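Local coordinates for V-type ATP synthase alpha chain (PDB 5BN3), which is the A subunit of a V-type ATPase, an ATP synthase alpha/beta family protein with adenosine-5'-diphosphate bound at its P-loop, at residues E539-L544 against K557-E562; I507-I512 against K550-E555. All coordinates share one frame; numbering follows the deposited sequence.

Interaction 1: E539-L544 against K557-E562; sequences EKIIKL and KAIEQE
The backbone N of Leu-544 donates to the carbonyl O of Ile-541, three residues back, over 3.1 Å. This turn lies at the end of segment 539-544 that carries two of the three residues meeting Ile-559; no hydrogen bond crosses to 557-562, and the contact is chiefly apolar. Ile-559 carries its side of the contact, chiefly through the CD1 methyl. With CG1 anti to the carbonyl carbon (chi1 -69°) and chi2 extended at 171°, CD1 is carried well forward, into the angle between Lys-540, Ile-541 and Leu-544. CD1 of Ile-559 lies 3.9 Å from CG1 of Ile-541, and the two isoleucines pass at a slant, the CG2 branch of Ile-559 coming within 4.1 Å of that same CG1. Leu-544 and Ile-559 meet tip to tip: CD1 of Leu-544 is 4.0 Å from Ile-559 CD1, and CG and CD2 are scarcely farther. The third neighbour, Lys-540, contributes CB and its backbone carbonyl carbon, CB being 4.0 Å from Ile-559 CD1; bends at chi2 and chi3 then take the ammonium end away. Helices 537-542 and 552-562 form a helix-loop-helix hairpin, running in roughly opposite directions, within the helical C-terminal region of the subunit. Helix 503-523 lies against the same apolar patch, Ile-513 and Tyr-516 touching Ile-541 and Ile-512 touching Ile-559. On helix 472-489, Ile-483 packs on Ile-541, while Arg-482 forms a salt bridge with Glu-539.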
loop_
_atom_site.group_PDB
_atom_site.type_symbol
_atom_site.label_atom_id
_atom_site.label_comp_id
_atom_site.label_asym_id
_atom_site.label_seq_id
_atom_site.Cartn_x
_atom_site.Cartn_y
_atom_site.Cartn_z
ATOM N N GLU A 539 20.474 -31.771 29.477
ATOM C CA GLU A 539 19.067 -32.081 29.705
ATOM C C GLU A 539 18.667 -31.943 31.174
ATOM O O GLU A 539 17.507 -31.672 31.482
ATOM C CB GLU A 539 18.722 -33.482 29.185
ATOM C CG GLU A 539 18.888 -33.666 27.677
ATOM C CD GLU A 539 17.859 -32.899 26.853
ATOM O OE1 GLU A 539 16.999 -32.207 27.438
ATOM O OE2 GLU A 539 17.911 -32.994 25.609
ATOM N N LYS A 540 19.627 -32.127 32.076
ATOM C CA LYS A 540 19.373 -31.955 33.505
ATOM C C LYS A 540 19.243 -30.479 33.866
ATOM O O LYS A 540 18.397 -30.099 34.677
ATOM C CB LYS A 540 20.483 -32.604 34.339
ATOM C CG LYS A 540 20.572 -34.113 34.181
ATOM C CD LYS A 540 19.197 -34.751 34.300
ATOM C CE LYS A 540 18.906 -35.653 33.111
ATOM N NZ LYS A 540 17.446 -35.909 32.956
ATOM N N ILE A 541 20.090 -29.653 33.258
ATOM C CA ILE A 541 20.051 -28.206 33.457
ATOM C C ILE A 541 18.731 -27.613 32.955
ATOM O O ILE A 541 18.134 -26.757 33.608
ATOM C CB ILE A 541 21.241 -27.516 32.748
ATOM C CG1 ILE A 541 22.567 -27.980 33.360
ATOM C CG2 ILE A 541 21.126 -26.003 32.834
ATOM C CD1 ILE A 541 23.789 -27.338 32.733
ATOM N N ILE A 542 18.284 -28.085 31.794
ATOM C CA ILE A 542 17.043 -27.615 31.179
ATOM C C ILE A 542 15.811 -27.888 32.057
ATOM O O ILE A 542 14.861 -27.101 32.068
ATOM C CB ILE A 542 16.880 -28.220 29.755
ATOM C CG1 ILE A 542 17.886 -27.574 28.795
ATOM C CG2 ILE A 542 15.475 -28.028 29.223
ATOM C CD1 ILE A 542 17.886 -28.169 27.397
ATOM N N LYS A 543 15.848 -28.980 32.816
ATOM C CA LYS A 543 14.727 -29.370 33.672
ATOM C C LYS A 543 14.738 -28.686 35.041
ATOM O O LYS A 543 13.777 -28.806 35.802
ATOM C CB LYS A 543 14.713 -30.890 33.857
ATOM C CG LYS A 543 14.472 -31.676 32.580
ATOM C CD LYS A 543 14.834 -33.145 32.759
ATOM C CE LYS A 543 14.081 -33.771 33.921
ATOM N NZ LYS A 543 14.469 -35.193 34.133
ATOM N N LEU A 544 15.819 -27.971 35.346
ATOM C CA LEU A 544 16.005 -27.335 36.654
ATOM C C LEU A 544 14.858 -26.420 37.078
ATOM O O LEU A 544 14.380 -26.504 38.210
ATOM C CB LEU A 544 17.316 -26.543 36.679
ATOM C CG LEU A 544 18.616 -27.293 36.969
ATOM C CD1 LEU A 544 19.814 -26.385 36.765
ATOM C CD2 LEU A 544 18.597 -27.808 38.392
ATOM N N LYS A 557 23.971 -29.045 42.866
ATOM C CA LYS A 557 25.103 -29.720 43.484
ATOM C C LYS A 557 25.405 -30.997 42.716
ATOM O O LYS A 557 26.560 -31.307 42.457
ATOM C CB LYS A 557 24.814 -30.035 44.955
ATOM C CG LYS A 557 24.556 -28.804 45.813
ATOM C CD LYS A 557 24.437 -29.164 47.289
ATOM C CE LYS A 557 24.235 -27.924 48.151
ATOM N NZ LYS A 557 24.322 -28.234 49.608
ATOM N N ALA A 558 24.357 -31.719 42.334
ATOM C CA ALA A 558 24.508 -32.942 41.553
ATOM C C ALA A 558 25.120 -32.680 40.176
ATOM O O ALA A 558 25.935 -33.466 39.694
ATOM C CB ALA A 558 23.170 -33.634 41.404
ATOM N N ILE A 559 24.712 -31.581 39.547
ATOM C CA ILE A 559 25.216 -31.209 38.228
ATOM C C ILE A 559 26.667 -30.729 38.292
ATOM O O ILE A 559 27.472 -31.058 37.420
ATOM C CB ILE A 559 24.307 -30.143 37.559
ATOM C CG1 ILE A 559 22.951 -30.757 37.201
ATOM C CG2 ILE A 559 24.951 -29.581 36.303
ATOM C CD1 ILE A 559 21.919 -29.750 36.748
ATOM N N GLU A 560 27.002 -29.968 39.333
ATOM C CA GLU A 560 28.355 -29.440 39.507
ATOM C C GLU A 560 29.423 -30.536 39.588
ATOM O O GLU A 560 30.514 -30.384 39.040
ATOM C CB GLU A 560 28.423 -28.529 40.741
ATOM C CG GLU A 560 27.765 -27.163 40.558
ATOM C CD GLU A 560 27.712 -26.362 41.846
ATOM O OE1 GLU A 560 27.651 -26.983 42.928
ATOM O OE2 GLU A 560 27.730 -25.114 41.780
ATOM N N GLN A 561 29.109 -31.635 40.270
ATOM C CA GLN A 561 30.038 -32.761 40.347
ATOM C C GLN A 561 30.118 -33.441 38.991
ATOM O O GLN A 561 31.204 -33.731 38.496
ATOM C CB GLN A 561 29.601 -33.789 41.395
ATOM C CG GLN A 561 28.861 -33.235 42.598
ATOM C CD GLN A 561 29.561 -32.061 43.253
ATOM O OE1 GLN A 561 30.786 -32.027 43.358
ATOM N NE2 GLN A 561 28.776 -31.084 43.697
ATOM N N GLU A 562 28.953 -33.680 38.396
ATOM C CA GLU A 562 28.852 -34.351 37.104
ATOM C C GLU A 562 29.648 -33.615 36.028
ATOM O O GLU A 562 30.070 -34.208 35.035
ATOM C CB GLU A 562 27.384 -34.484 36.697
ATOM C CG GLU A 562 27.086 -35.657 35.783
ATOM C CD GLU A 562 25.603 -35.959 35.705
ATOM O OE1 GLU A 562 24.846 -35.444 36.554
ATOM O OE2 GLU A 562 25.193 -36.712 34.796
#

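Interaction 2: I507-I512 against K550-E555; sequences IELMRI and KEFREE
Phe-552 holds CG anti to its backbone N (chi1 177°), which throws the ring out from the start of its helix toward helix 503-523, where chi2 of 80° turns the rim onto Glu-508 and Leu-509. Neither residue lies over a ring face; both touch along the edge. On one flank, CE2 of Phe-552 comes within 3.7 Å of Glu-508 CB, the methylene root of the acid. On the other, CE1 of Phe-552 is 3.9 Å from Leu-509 CD2, a methyl that lies in the ring plane. Between them, the far corner CZ of Phe-552 stands 3.9 Å from the branch carbon CG of Leu-509, so the end of the ring straddles two consecutive residues of the helix. Leu-509 and the ring meet at a slant, and the side chain of Leu-509 bends nearer to Phe-552 than its root. Helices 503-523 and 552-562 run in broadly the same direction here, and their packing belongs to the helical C-terminal region of the subunit; the side chain of Leu-509 is about 14 Å from a bound adenosine-5'-diphosphate. Phe-552 follows the N-cap residue Glu-551, whose carbonyl O accepts the N-H of Glu-555 at 3.0 Å in the first turn. Beyond CB, Glu-508 bends at chi2, and its carboxylate turns to a partner on its own helix: OE2 of Glu-508 forms a salt bridge with NH1 of Arg-511, its hydrogen bond long and weak at 3.4 Å, with OE2 in the guanidinium plane at its edge. Ile-507 CG2 sits 3.5 Å above that plane, over its centre. Phe-488 of helix 472-489 packs against Leu-509, and Ile-556 touches Glu-508 one turn beyond Phe-552.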
loop_
_atom_site.group_PDB
_atom_site.type_symbol
_atom_site.label_atom_id
_atom_site.label_comp_id
_atom_site.label_asym_id
_atom_site.label_seq_id
_atom_site.Cartn_x
_atom_site.Cartn_y
_atom_site.Cartn_z
ATOM N N ILE A 507 19.845 -16.243 39.353
ATOM C CA ILE A 507 21.304 -16.155 39.372
ATOM C C ILE A 507 21.952 -17.539 39.302
ATOM O O ILE A 507 22.888 -17.755 38.531
ATOM C CB ILE A 507 21.820 -15.421 40.636
ATOM C CG1 ILE A 507 21.279 -13.988 40.706
ATOM C CG2 ILE A 507 23.339 -15.414 40.670
ATOM C CD1 ILE A 507 21.464 -13.189 39.436
ATOM N N GLU A 508 21.449 -18.472 40.109
ATOM C CA GLU A 508 21.987 -19.830 40.141
ATOM C C GLU A 508 21.894 -20.526 38.790
ATOM O O GLU A 508 22.800 -21.263 38.405
ATOM C CB GLU A 508 21.288 -20.668 41.214
ATOM C CG GLU A 508 21.785 -20.394 42.622
ATOM C CD GLU A 508 23.267 -20.676 42.779
ATOM O OE1 GLU A 508 23.694 -21.812 42.483
ATOM O OE2 GLU A 508 24.008 -19.760 43.194
ATOM N N LEU A 509 20.796 -20.287 38.077
ATOM C CA LEU A 509 20.632 -20.817 36.730
ATOM C C LEU A 509 21.698 -20.268 35.787
ATOM O O LEU A 509 22.270 -21.013 34.991
ATOM C CB LEU A 509 19.236 -20.498 36.188
ATOM C CG LEU A 509 18.132 -21.503 36.514
ATOM C CD1 LEU A 509 16.795 -21.051 35.948
ATOM C CD2 LEU A 509 18.507 -22.863 35.964
ATOM N N MET A 510 21.961 -18.968 35.883
ATOM C CA MET A 510 22.982 -18.326 35.059
ATOM C C MET A 510 24.364 -18.901 35.369
ATOM O O MET A 510 25.165 -19.137 34.465
ATOM C CB MET A 510 22.985 -16.808 35.287
ATOM C CG MET A 510 21.665 -16.118 34.972
ATOM S SD MET A 510 21.682 -14.338 35.286
ATOM C CE MET A 510 22.909 -13.810 34.093
ATOM N N ARG A 511 24.628 -19.133 36.651
ATOM C CA ARG A 511 25.929 -19.625 37.098
ATOM C C ARG A 511 26.218 -21.054 36.648
ATOM O O ARG A 511 27.334 -21.359 36.231
ATOM C CB ARG A 511 26.047 -19.510 38.620
ATOM C CG ARG A 511 26.344 -18.099 39.102
ATOM C CD ARG A 511 26.351 -18.009 40.618
ATOM N NE ARG A 511 26.746 -16.677 41.069
ATOM C CZ ARG A 511 26.417 -16.154 42.245
ATOM N NH1 ARG A 511 25.675 -16.847 43.098
ATOM N NH2 ARG A 511 26.824 -14.934 42.564
ATOM N N ILE A 512 25.216 -21.924 36.722
ATOM C CA ILE A 512 25.395 -23.317 36.320
ATOM C C ILE A 512 25.488 -23.465 34.797
ATOM O O ILE A 512 26.224 -24.317 34.295
ATOM C CB ILE A 512 24.299 -24.236 36.919
ATOM C CG1 ILE A 512 24.616 -25.708 36.650
ATOM C CG2 ILE A 512 22.924 -23.877 36.379
ATOM C CD1 ILE A 512 25.950 -26.150 37.203
ATOM N N LYS A 550 14.126 -26.481 47.086
ATOM C CA LYS A 550 14.839 -27.528 47.804
ATOM C C LYS A 550 14.712 -28.828 47.021
ATOM O O LYS A 550 14.183 -29.827 47.514
ATOM C CB LYS A 550 14.281 -27.694 49.200
ATOM N N GLU A 551 15.200 -28.774 45.788
ATOM C CA GLU A 551 15.309 -29.902 44.877
ATOM C C GLU A 551 16.152 -29.328 43.751
ATOM O O GLU A 551 16.958 -30.018 43.129
ATOM C CB GLU A 551 13.945 -30.324 44.367
ATOM N N PHE A 552 15.945 -28.035 43.522
ATOM C CA PHE A 552 16.736 -27.228 42.606
ATOM C C PHE A 552 18.178 -27.141 43.098
ATOM O O PHE A 552 19.114 -27.449 42.357
ATOM C CB PHE A 552 16.114 -25.829 42.531
ATOM C CG PHE A 552 16.871 -24.858 41.671
ATOM C CD1 PHE A 552 16.731 -24.875 40.293
ATOM C CD2 PHE A 552 17.694 -23.900 42.246
ATOM C CE1 PHE A 552 17.417 -23.972 39.500
ATOM C CE2 PHE A 552 18.379 -22.992 41.459
ATOM C CZ PHE A 552 18.243 -23.028 40.085
ATOM N N ARG A 553 18.347 -26.722 44.350
ATOM C CA ARG A 553 19.671 -26.592 44.958
ATOM C C ARG A 553 20.409 -27.926 45.003
ATOM O O ARG A 553 21.622 -27.981 44.809
ATOM C CB ARG A 553 19.563 -26.024 46.379
ATOM C CG ARG A 553 18.901 -24.657 46.478
ATOM C CD ARG A 553 19.073 -24.063 47.872
ATOM N NE ARG A 553 18.404 -22.771 48.015
ATOM C CZ ARG A 553 17.342 -22.559 48.788
ATOM N NH1 ARG A 553 16.826 -23.553 49.498
ATOM N NH2 ARG A 553 16.800 -21.352 48.856
ATOM N N GLU A 554 19.669 -28.997 45.269
ATOM C CA GLU A 554 20.242 -30.337 45.331
ATOM C C GLU A 554 20.700 -30.798 43.954
ATOM O O GLU A 554 21.775 -31.380 43.810
ATOM C CB GLU A 554 19.219 -31.330 45.891
ATOM C CG GLU A 554 18.803 -31.087 47.336
ATOM C CD GLU A 554 17.759 -29.993 47.495
ATOM O OE1 GLU A 554 16.927 -30.110 48.419
ATOM O OE2 GLU A 554 17.771 -29.017 46.715
ATOM N N GLU A 555 19.877 -30.537 42.944
ATOM C CA GLU A 555 20.193 -30.933 41.576
ATOM C C GLU A 555 21.403 -30.175 41.027
ATOM O O GLU A 555 22.182 -30.719 40.244
ATOM C CB GLU A 555 18.981 -30.728 40.664
ATOM C CG GLU A 555 19.173 -31.264 39.259
ATOM C CD GLU A 555 19.268 -32.776 39.224
ATOM O OE1 GLU A 555 18.648 -33.431 40.087
ATOM O OE2 GLU A 555 19.962 -33.310 38.333
#

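From the N terminus, helix 503-523 comes first with segment 507-512, then helix 537-542 with 539-544, and last helix 552-562, which holds 557-562 and, but for its first two residues, 550-555. Interaction 2 closes a largely helical loop of 37 residues; interaction 1 closes a loop of 12. Their segments alternate along the chain, so the two loops cross and neither encloses the other. Both end on the same terminal helix, interaction 2 at its start and interaction 1 farther on, with centres 8 Å apart. Leu-544 bridges them by packing on Leu-509, Phe-552 and CG of Glu-555, and Ile-512 meets Ile-559, tying the end of segment 539-544 to helices 503-523 and 552-562.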